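Local coordinates for protein hydrogenase-specific maturation endopeptidase (Thermococcus kodakarensis, PDB 5IJA) that probably acts as an endopeptidase that matures [NiFe] hydrogenase by cleaving the precursor of its large subunit, at residues A22-A27 against V33-T38; K29-L34 against I142-A147; L99-A102 against R106-R109; M13-A18 against D130-G135. All blocks are in the same frame, centred on the assembly; numbering follows the deposited sequence.

Contact 1: residues A22-A27 against V33-T38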
# COMPACT_ATOMS: atom_id res chain seq x y z
N ALA A 22 -7.82 4.29 -1.95
CA ALA A 22 -6.78 5.10 -2.58
C ALA A 22 -6.40 4.53 -3.95
O ALA A 22 -6.30 5.26 -4.93
CB ALA A 22 -5.59 5.18 -1.68
N GLY A 23 -6.23 3.21 -4.01
CA GLY A 23 -5.96 2.55 -5.28
C GLY A 23 -7.02 2.76 -6.35
O GLY A 23 -6.72 3.06 -7.51
N ARG A 24 -8.28 2.61 -5.97
CA ARG A 24 -9.37 2.84 -6.90
C ARG A 24 -9.38 4.28 -7.41
O ARG A 24 -9.59 4.52 -8.60
CB ARG A 24 -10.71 2.49 -6.27
CG ARG A 24 -10.84 1.01 -5.96
CD ARG A 24 -12.28 0.56 -5.79
NE ARG A 24 -12.33 -0.82 -5.31
CZ ARG A 24 -12.64 -1.15 -4.06
NH1 ARG A 24 -12.94 -0.21 -3.18
NH2 ARG A 24 -12.65 -2.43 -3.70
N ILE A 25 -9.11 5.25 -6.54
CA ILE A 25 -9.01 6.64 -6.98
C ILE A 25 -7.89 6.81 -7.99
O ILE A 25 -8.06 7.47 -9.01
CB ILE A 25 -8.77 7.61 -5.80
CG1 ILE A 25 -9.96 7.65 -4.86
CG2 ILE A 25 -8.49 9.02 -6.30
CD1 ILE A 25 -9.69 8.43 -3.57
N LEU A 26 -6.73 6.24 -7.70
CA LEU A 26 -5.62 6.30 -8.63
C LEU A 26 -5.93 5.58 -9.95
O LEU A 26 -5.54 6.05 -11.02
CB LEU A 26 -4.36 5.73 -7.97
CG LEU A 26 -3.85 6.57 -6.80
CD1 LEU A 26 -2.96 5.74 -5.89
CD2 LEU A 26 -3.12 7.81 -7.30
N ALA A 27 -6.64 4.45 -9.87
CA ALA A 27 -6.99 3.70 -11.07
C ALA A 27 -7.91 4.53 -11.98
O ALA A 27 -7.71 4.58 -13.20
CB ALA A 27 -7.65 2.36 -10.71
N VAL A 33 -2.59 0.46 -11.45
CA VAL A 33 -2.90 -0.03 -10.11
C VAL A 33 -3.29 -1.50 -10.09
O VAL A 33 -4.20 -1.93 -10.80
CB VAL A 33 -4.05 0.77 -9.48
CG1 VAL A 33 -4.39 0.23 -8.09
CG2 VAL A 33 -3.70 2.22 -9.42
N LEU A 34 -2.61 -2.28 -9.26
CA LEU A 34 -3.02 -3.65 -9.02
C LEU A 34 -3.67 -3.75 -7.66
O LEU A 34 -3.05 -3.42 -6.63
CB LEU A 34 -1.84 -4.64 -9.10
CG LEU A 34 -2.21 -6.08 -8.71
CD1 LEU A 34 -3.12 -6.73 -9.77
CD2 LEU A 34 -0.98 -6.95 -8.42
N GLU A 35 -4.91 -4.21 -7.62
CA GLU A 35 -5.53 -4.42 -6.33
C GLU A 35 -5.09 -5.78 -5.78
O GLU A 35 -5.58 -6.84 -6.19
CB GLU A 35 -7.05 -4.30 -6.43
CG GLU A 35 -7.72 -4.13 -5.07
CD GLU A 35 -9.21 -3.81 -5.16
OE1 GLU A 35 -9.59 -2.82 -5.82
OE2 GLU A 35 -10.00 -4.56 -4.56
N VAL A 36 -4.12 -5.74 -4.88
CA VAL A 36 -3.58 -6.96 -4.31
C VAL A 36 -4.51 -7.50 -3.23
O VAL A 36 -4.71 -8.71 -3.11
CB VAL A 36 -2.18 -6.72 -3.71
CG1 VAL A 36 -1.73 -7.90 -2.86
CG2 VAL A 36 -1.18 -6.40 -4.82
N GLY A 37 -5.07 -6.59 -2.44
CA GLY A 37 -5.89 -6.98 -1.30
C GLY A 37 -5.06 -7.69 -0.26
O GLY A 37 -4.28 -7.05 0.46
N THR A 38 -5.23 -9.01 -0.16
CA THR A 38 -4.48 -9.80 0.81
C THR A 38 -3.71 -10.94 0.14
O THR A 38 -3.28 -11.86 0.82
CB THR A 38 -5.41 -10.41 1.90
OG1 THR A 38 -6.44 -11.18 1.27
CG2 THR A 38 -6.04 -9.31 2.75
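Val33 presses the fork of its side chain against the inner side of helix 18-28, inside the beta-alpha-beta unit formed by strand 3-8, helix 18-28 and strand 33-37. The helical segment 22-27 runs nearly antiparallel to the strand, at 155°, with the two axes 8.4 Å apart. Val33 loses more surface to the contact than any other residue. Its two methyls straddle the carbonyl oxygen of Gly23, with both CG1 and CG2 3.7 Å from Gly23 O. Because Gly23 carries no side chain, Val33 CG1 can also come to 4.0 Å from Gly23 CA. CG2 reaches further along the helix and meets Leu26 CB at 3.9 Å; Leu26 itself turns inward onto Ile5, Ile56 and helix 130-146.

The second half of the contact is ionic. Glu35 has its CG anti to the backbone N (chi1 -164°), and this carries the carboxylate toward the Arg24 guanidinium. The salt bridge is long, 3.4 Å from Arg24 NE to Glu35 OE1. Guanidinium and carboxylate planes stand 71° apart, so the two groups are not coplanar, although Arg24 NH2 also lies 3.5 Å from Glu35 OE2. Arg24 NH2 makes a further salt bridge to Glu11, so the guanidinium serves two acids. A leucine in place of Arg24 would probably leave Glu35 and Glu11 without their shared positive partner. At the far end of the apolar patch, Ala27 CB rests 4.1 Å from Val33 CB.

Contact 2: residues K29-L34 against I142-A147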
# COMPACT_ATOMS: atom_id res chain seq x y z
N LYS A 29 -7.89 7.60 -12.16
CA LYS A 29 -7.07 8.68 -12.69
C LYS A 29 -6.08 8.21 -13.75
O LYS A 29 -5.27 9.00 -14.23
CB LYS A 29 -6.29 9.37 -11.57
CG LYS A 29 -7.07 10.36 -10.74
CD LYS A 29 -6.13 11.04 -9.75
CE LYS A 29 -6.87 12.03 -8.87
NZ LYS A 29 -5.92 12.79 -8.01
N GLY A 30 -6.13 6.92 -14.07
CA GLY A 30 -5.33 6.37 -15.16
C GLY A 30 -4.05 5.65 -14.78
O GLY A 30 -3.34 5.13 -15.65
N TYR A 31 -3.74 5.61 -13.49
CA TYR A 31 -2.48 5.01 -13.05
C TYR A 31 -2.53 3.50 -13.12
O TYR A 31 -3.61 2.90 -13.08
CB TYR A 31 -2.15 5.44 -11.62
CG TYR A 31 -1.81 6.90 -11.51
CD1 TYR A 31 -0.50 7.34 -11.67
CD2 TYR A 31 -2.79 7.85 -11.25
CE1 TYR A 31 -0.18 8.68 -11.57
CE2 TYR A 31 -2.48 9.18 -11.14
CZ TYR A 31 -1.18 9.60 -11.31
OH TYR A 31 -0.89 10.94 -11.20
N ASN A 32 -1.35 2.89 -13.17
CA ASN A 32 -1.26 1.45 -13.20
C ASN A 32 -1.39 0.90 -11.79
O ASN A 32 -0.42 0.91 -11.03
CB ASN A 32 0.06 1.01 -13.84
CG ASN A 32 0.21 -0.50 -13.95
OD1 ASN A 32 -0.72 -1.25 -13.65
ND2 ASN A 32 1.38 -0.94 -14.40
N VAL A 33 -2.59 0.46 -11.45
CA VAL A 33 -2.90 -0.03 -10.11
C VAL A 33 -3.29 -1.50 -10.09
O VAL A 33 -4.20 -1.93 -10.80
CB VAL A 33 -4.05 0.77 -9.48
CG1 VAL A 33 -4.39 0.23 -8.09
CG2 VAL A 33 -3.70 2.22 -9.42
N LEU A 34 -2.61 -2.28 -9.26
CA LEU A 34 -3.02 -3.65 -9.02
C LEU A 34 -3.67 -3.75 -7.66
O LEU A 34 -3.05 -3.42 -6.63
CB LEU A 34 -1.84 -4.64 -9.10
CG LEU A 34 -2.21 -6.08 -8.71
CD1 LEU A 34 -3.12 -6.73 -9.77
CD2 LEU A 34 -0.98 -6.95 -8.42
N ILE A 142 0.54 11.79 -2.45
CA ILE A 142 1.90 11.26 -2.39
C ILE A 142 2.16 10.31 -3.55
O ILE A 142 3.19 10.40 -4.22
CB ILE A 142 2.15 10.53 -1.05
CG1 ILE A 142 1.98 11.50 0.12
CG2 ILE A 142 3.55 9.91 -1.01
CD1 ILE A 142 2.12 10.88 1.50
N ALA A 143 1.23 9.41 -3.82
CA ALA A 143 1.41 8.43 -4.88
C ALA A 143 1.51 9.07 -6.27
O ALA A 143 2.27 8.61 -7.12
CB ALA A 143 0.27 7.42 -4.86
N GLU A 144 0.74 10.13 -6.52
CA GLU A 144 0.77 10.79 -7.83
C GLU A 144 2.14 11.42 -8.08
O GLU A 144 2.65 11.40 -9.20
CB GLU A 144 -0.34 11.85 -7.95
CG GLU A 144 -1.75 11.26 -7.96
CD GLU A 144 -2.76 12.13 -8.71
OE1 GLU A 144 -2.63 12.30 -9.94
OE2 GLU A 144 -3.70 12.64 -8.06
N LYS A 145 2.72 11.98 -7.03
CA LYS A 145 4.09 12.48 -7.10
C LYS A 145 5.09 11.37 -7.42
O LYS A 145 6.00 11.57 -8.22
CB LYS A 145 4.47 13.19 -5.80
CG LYS A 145 3.53 14.33 -5.48
CD LYS A 145 3.78 15.00 -4.14
CE LYS A 145 2.91 16.26 -4.04
NZ LYS A 145 2.65 16.70 -2.64
N LEU A 146 4.92 10.19 -6.82
CA LEU A 146 5.87 9.11 -7.05
C LEU A 146 5.73 8.51 -8.45
O LEU A 146 6.66 7.89 -8.97
CB LEU A 146 5.70 8.01 -5.98
CG LEU A 146 5.91 8.47 -4.54
CD1 LEU A 146 5.66 7.34 -3.55
CD2 LEU A 146 7.33 9.00 -4.38
N ALA A 147 4.56 8.71 -9.05
CA ALA A 147 4.26 8.12 -10.34
C ALA A 147 4.29 9.18 -11.43
O ALA A 147 3.24 9.67 -11.85
CB ALA A 147 2.91 7.42 -10.30
O HOH W 1 1.62 11.68 -11.64
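Tyr31 pushes its ring toward the last turn of helix 130-146 and fills the tight part of the contact, backed by Leu26 and Ile5. The methyl of Ala147 meets the ring at CE1, with Ala147 CB 3.6 Å from Tyr31 CE1, while Ala147 O sits at the ring edge in its plane. At the phenol end, Tyr31 OH donates to Glu144 OE1 over 2.5 Å; Glu144 OE1 receives it with its anti lone pair, away from the other oxygen. Ring and carboxylate planes are 80° apart. An ordered water in the ring plane lies 2.7 Å from Tyr31 OH and joins it to the carbonyl oxygens of Glu144 and Ala147 at the helix end.

The other side is looser. Lys29 comes from the end of helix 18-28, just before Gly30 closes a Schellman motif, and its extended chain runs along the exposed surface to the second oxygen of Glu144. The model puts NZ too close to OE2, so this salt bridge is plausible but its geometry is doubtful. Glu144 thus offers one oxygen to a phenol and turns the other toward an ammonium group, an arrangement consistent with an ionised carboxylate and a neutral tyrosine.

Contact 3: residues L99-A102 against R106-R109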
# COMPACT_ATOMS: atom_id res chain seq x y z
N LEU A 99 9.67 -14.12 -2.78
CA LEU A 99 9.74 -15.20 -3.76
C LEU A 99 9.68 -14.64 -5.17
O LEU A 99 10.47 -15.04 -6.04
CB LEU A 99 8.62 -16.22 -3.54
CG LEU A 99 8.51 -17.38 -4.54
CD1 LEU A 99 9.80 -18.15 -4.60
CD2 LEU A 99 7.36 -18.29 -4.16
N LEU A 100 8.74 -13.73 -5.42
CA LEU A 100 8.61 -13.14 -6.75
C LEU A 100 9.86 -12.35 -7.13
O LEU A 100 10.24 -12.33 -8.29
CB LEU A 100 7.39 -12.24 -6.83
CG LEU A 100 6.10 -13.03 -6.69
CD1 LEU A 100 4.91 -12.07 -6.61
CD2 LEU A 100 5.94 -13.95 -7.88
N MET A 101 10.49 -11.70 -6.16
CA MET A 101 11.77 -11.04 -6.42
C MET A 101 12.90 -12.01 -6.75
O MET A 101 13.74 -11.71 -7.59
CB MET A 101 12.18 -10.18 -5.22
CG MET A 101 11.31 -8.96 -5.04
SD MET A 101 11.78 -8.03 -3.57
CE MET A 101 11.10 -6.44 -3.98
N ALA A 102 12.91 -13.17 -6.10
CA ALA A 102 13.92 -14.19 -6.40
C ALA A 102 13.78 -14.71 -7.83
O ALA A 102 14.73 -15.24 -8.40
CB ALA A 102 13.81 -15.34 -5.44
N ARG A 106 14.18 -7.79 -12.09
CA ARG A 106 13.70 -6.42 -12.22
C ARG A 106 12.90 -6.04 -10.99
O ARG A 106 12.99 -4.90 -10.52
CB ARG A 106 12.82 -6.23 -13.46
CG ARG A 106 13.50 -6.64 -14.77
CD ARG A 106 12.48 -6.72 -15.89
NE ARG A 106 11.46 -7.71 -15.59
CZ ARG A 106 10.38 -7.91 -16.34
NH1 ARG A 106 10.20 -7.19 -17.44
NH2 ARG A 106 9.49 -8.83 -15.98
N LEU A 107 12.12 -7.00 -10.49
CA LEU A 107 11.31 -6.77 -9.30
C LEU A 107 12.21 -6.65 -8.09
O LEU A 107 11.99 -5.81 -7.21
CB LEU A 107 10.31 -7.90 -9.09
CG LEU A 107 9.30 -7.67 -7.96
CD1 LEU A 107 8.47 -6.45 -8.22
CD2 LEU A 107 8.40 -8.89 -7.82
N LYS A 108 13.23 -7.50 -8.06
CA LYS A 108 14.19 -7.48 -6.95
C LYS A 108 14.89 -6.13 -6.84
O LYS A 108 15.10 -5.64 -5.73
CB LYS A 108 15.22 -8.60 -7.12
CG LYS A 108 16.18 -8.75 -5.93
CD LYS A 108 16.60 -10.18 -5.75
CE LYS A 108 18.08 -10.35 -6.00
NZ LYS A 108 18.57 -11.64 -5.44
N ARG A 109 15.23 -5.53 -7.98
CA ARG A 109 15.97 -4.26 -8.00
C ARG A 109 15.07 -3.02 -8.02
O ARG A 109 15.56 -1.89 -7.96
CB ARG A 109 16.91 -4.23 -9.21
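Met101 of helix 88-103 lays its side chain against Leu107 and Lys108 of helix 105-109, two successive helices joined by a very short connection at the periphery of this alpha/beta fold. The backbones approach closely here, with Met101 CA 4.3 Å from Lys108 CA. The apolar contacts converge on Leu107. Its CG meets Met101 CG at 3.8 Å, the two side chains crossing at about a right angle, and its CD2 touches Leu100 CB at 3.6 Å. With CG anti to the backbone N (chi1 -173°), Leu107 directs CD2 to Leu100; Tyr47 also touches the Leu107 side chain, and Leu100 leans on Leu43.

A second group sets side chains against main chain. The methionine chain is extended beyond CG, which takes its end past Lys108 CA and delivers the methyl CE to Leu107 O, 3.4 Å away. An alanine in place of Met101 removes the chain beyond CB and would probably open a gap beside Leu107 and leave its carbonyl without the methyl that meets it.

Charges stay on the outer side: Arg106 forms a salt bridge with Asp104, and Lys108 makes only a weak, long ion pair with Glu105. The lysine chain bends at chi2 and chi3 as it leaves the interface. Before that bend its CB lies 3.5 Å from Met101 O, and its CD is still 3.7 Å from the same oxygen.

Contact 4: residues M13-A18 against D130-G135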
# COMPACT_ATOMS: atom_id res chain seq x y z
N MET A 13 -13.58 -4.31 6.11
CA MET A 13 -13.22 -4.04 7.50
C MET A 13 -12.97 -2.55 7.72
O MET A 13 -12.03 -2.16 8.43
CB MET A 13 -11.99 -4.85 7.92
CG MET A 13 -12.25 -6.35 8.02
SD MET A 13 -13.66 -6.71 9.08
CE MET A 13 -12.94 -6.48 10.71
N LYS A 14 -13.83 -1.75 7.10
CA LYS A 14 -13.87 -0.30 7.27
C LYS A 14 -12.59 0.38 6.81
O LYS A 14 -12.30 0.41 5.62
CB LYS A 14 -14.15 0.06 8.73
CG LYS A 14 -15.62 -0.02 9.12
CD LYS A 14 -15.86 0.59 10.50
CE LYS A 14 -17.33 0.55 10.89
NZ LYS A 14 -18.22 0.89 9.74
N ASP A 15 -11.84 0.90 7.77
CA ASP A 15 -10.60 1.61 7.46
C ASP A 15 -9.53 0.66 6.93
O ASP A 15 -8.54 1.11 6.36
CB ASP A 15 -10.09 2.36 8.70
CG ASP A 15 -11.01 3.50 9.11
OD1 ASP A 15 -11.89 3.87 8.32
OD2 ASP A 15 -10.84 4.03 10.23
N ASP A 16 -9.71 -0.65 7.11
CA ASP A 16 -8.75 -1.59 6.54
C ASP A 16 -8.89 -1.68 5.01
O ASP A 16 -8.13 -2.39 4.35
CB ASP A 16 -8.88 -2.98 7.18
CG ASP A 16 -7.74 -3.29 8.14
OD1 ASP A 16 -6.74 -2.54 8.19
OD2 ASP A 16 -7.84 -4.31 8.87
N GLY A 17 -9.84 -0.94 4.45
CA GLY A 17 -9.94 -0.79 3.01
C GLY A 17 -9.38 0.54 2.49
O GLY A 17 -9.59 0.90 1.33
N ALA A 18 -8.67 1.27 3.35
CA ALA A 18 -8.20 2.61 2.95
C ALA A 18 -7.25 2.52 1.75
O ALA A 18 -7.36 3.30 0.79
CB ALA A 18 -7.53 3.28 4.10
N ASP A 130 -14.50 9.37 8.70
CA ASP A 130 -14.20 10.69 8.14
C ASP A 130 -12.70 10.99 8.23
O ASP A 130 -12.14 11.53 7.29
CB ASP A 130 -15.02 11.79 8.84
CG ASP A 130 -16.42 12.00 8.23
OD1 ASP A 130 -16.78 11.30 7.25
OD2 ASP A 130 -17.16 12.88 8.72
N GLU A 131 -12.06 10.64 9.34
CA GLU A 131 -10.64 10.94 9.51
C GLU A 131 -9.77 10.24 8.46
O GLU A 131 -8.74 10.77 8.03
CB GLU A 131 -10.15 10.54 10.90
CG GLU A 131 -10.79 11.30 12.05
CD GLU A 131 -12.09 10.68 12.51
OE1 GLU A 131 -12.73 9.94 11.71
OE2 GLU A 131 -12.49 10.92 13.67
N VAL A 132 -10.19 9.04 8.06
CA VAL A 132 -9.41 8.23 7.13
C VAL A 132 -9.69 8.64 5.68
O VAL A 132 -8.84 8.47 4.81
CB VAL A 132 -9.68 6.72 7.37
CG1 VAL A 132 -9.12 5.85 6.25
CG2 VAL A 132 -9.08 6.31 8.68
N LYS A 133 -10.86 9.23 5.42
CA LYS A 133 -11.12 9.84 4.11
C LYS A 133 -10.05 10.88 3.80
O LYS A 133 -9.53 10.95 2.67
CB LYS A 133 -12.49 10.52 4.07
CG LYS A 133 -13.70 9.59 4.15
CD LYS A 133 -14.98 10.41 4.07
CE LYS A 133 -16.21 9.56 4.33
NZ LYS A 133 -17.46 10.38 4.34
N ALA A 134 -9.74 11.70 4.80
CA ALA A 134 -8.70 12.71 4.69
C ALA A 134 -7.35 12.07 4.40
O ALA A 134 -6.58 12.55 3.56
CB ALA A 134 -8.63 13.53 5.96
N GLY A 135 -7.06 10.97 5.09
CA GLY A 135 -5.85 10.21 4.86
C GLY A 135 -5.77 9.65 3.46
O GLY A 135 -4.72 9.71 2.84
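Asp15 presents one face of its carboxylate to Val132, whose methyl CG2 sits above the plane, 3.4 Å from Asp15 CG and 3.3 Å from OD2. Val132 CB lies over that face too, 3.7 Å from Asp15 OD1. The oxygens are turned to backbone N-H groups: OD2 accepts from Lys120 and Glu121, and OD1 from Ser129, immediately before helix 130-146. Three bonds therefore grip this buried group and fix its rotation, and Val132 closes over it with a purely apolar surface.

The loop bearing Asp15 leads from strand 3-8 of the central sheet into helix 18-28. It coils through a short 3-10 turn, in which Gly17 N bonds to Lys14 O, and Gly17 takes the N-cap position of the helix that follows. Directly after it, Ala18 turns its methyl toward the second branch of the valine, with Ala18 CB 3.7 Å from Val132 CG1. Val132 has CG1 anti to its backbone N (chi1 169°), which sends this branch to Ala18 and the other over the acid. Ala18 and Val132 also both touch Ile117 of strand 111-118. On the outer side of helix 130-146, Lys133 NZ donates to Asp130 OD1 across 3.1 Å.

Helix 130-146 ties two of the contacts together: contact 4 uses its first turns and contact 2 its last, with centres about 19 Å apart. Contacts 1 and 2 are neighbours, about 9 Å between centres, sharing the start of strand 33-37; Leu26 of contact 1 packs on Ala143 and Glu144 of contact 2. Along the chain contact 1 is nested inside the loop closed by contact 4, and contacts 2 and 4 cross. Contact 4 sits at the start of helix 18-28 and contact 2 just after its end, so the C-terminal helix meets the chain at both ends of that early helix. Contact 3 stands apart, about 30 Å from contact 4 between centres and on the other side of the chain's centre, where it joins the successive helices 88-103 and 105-109.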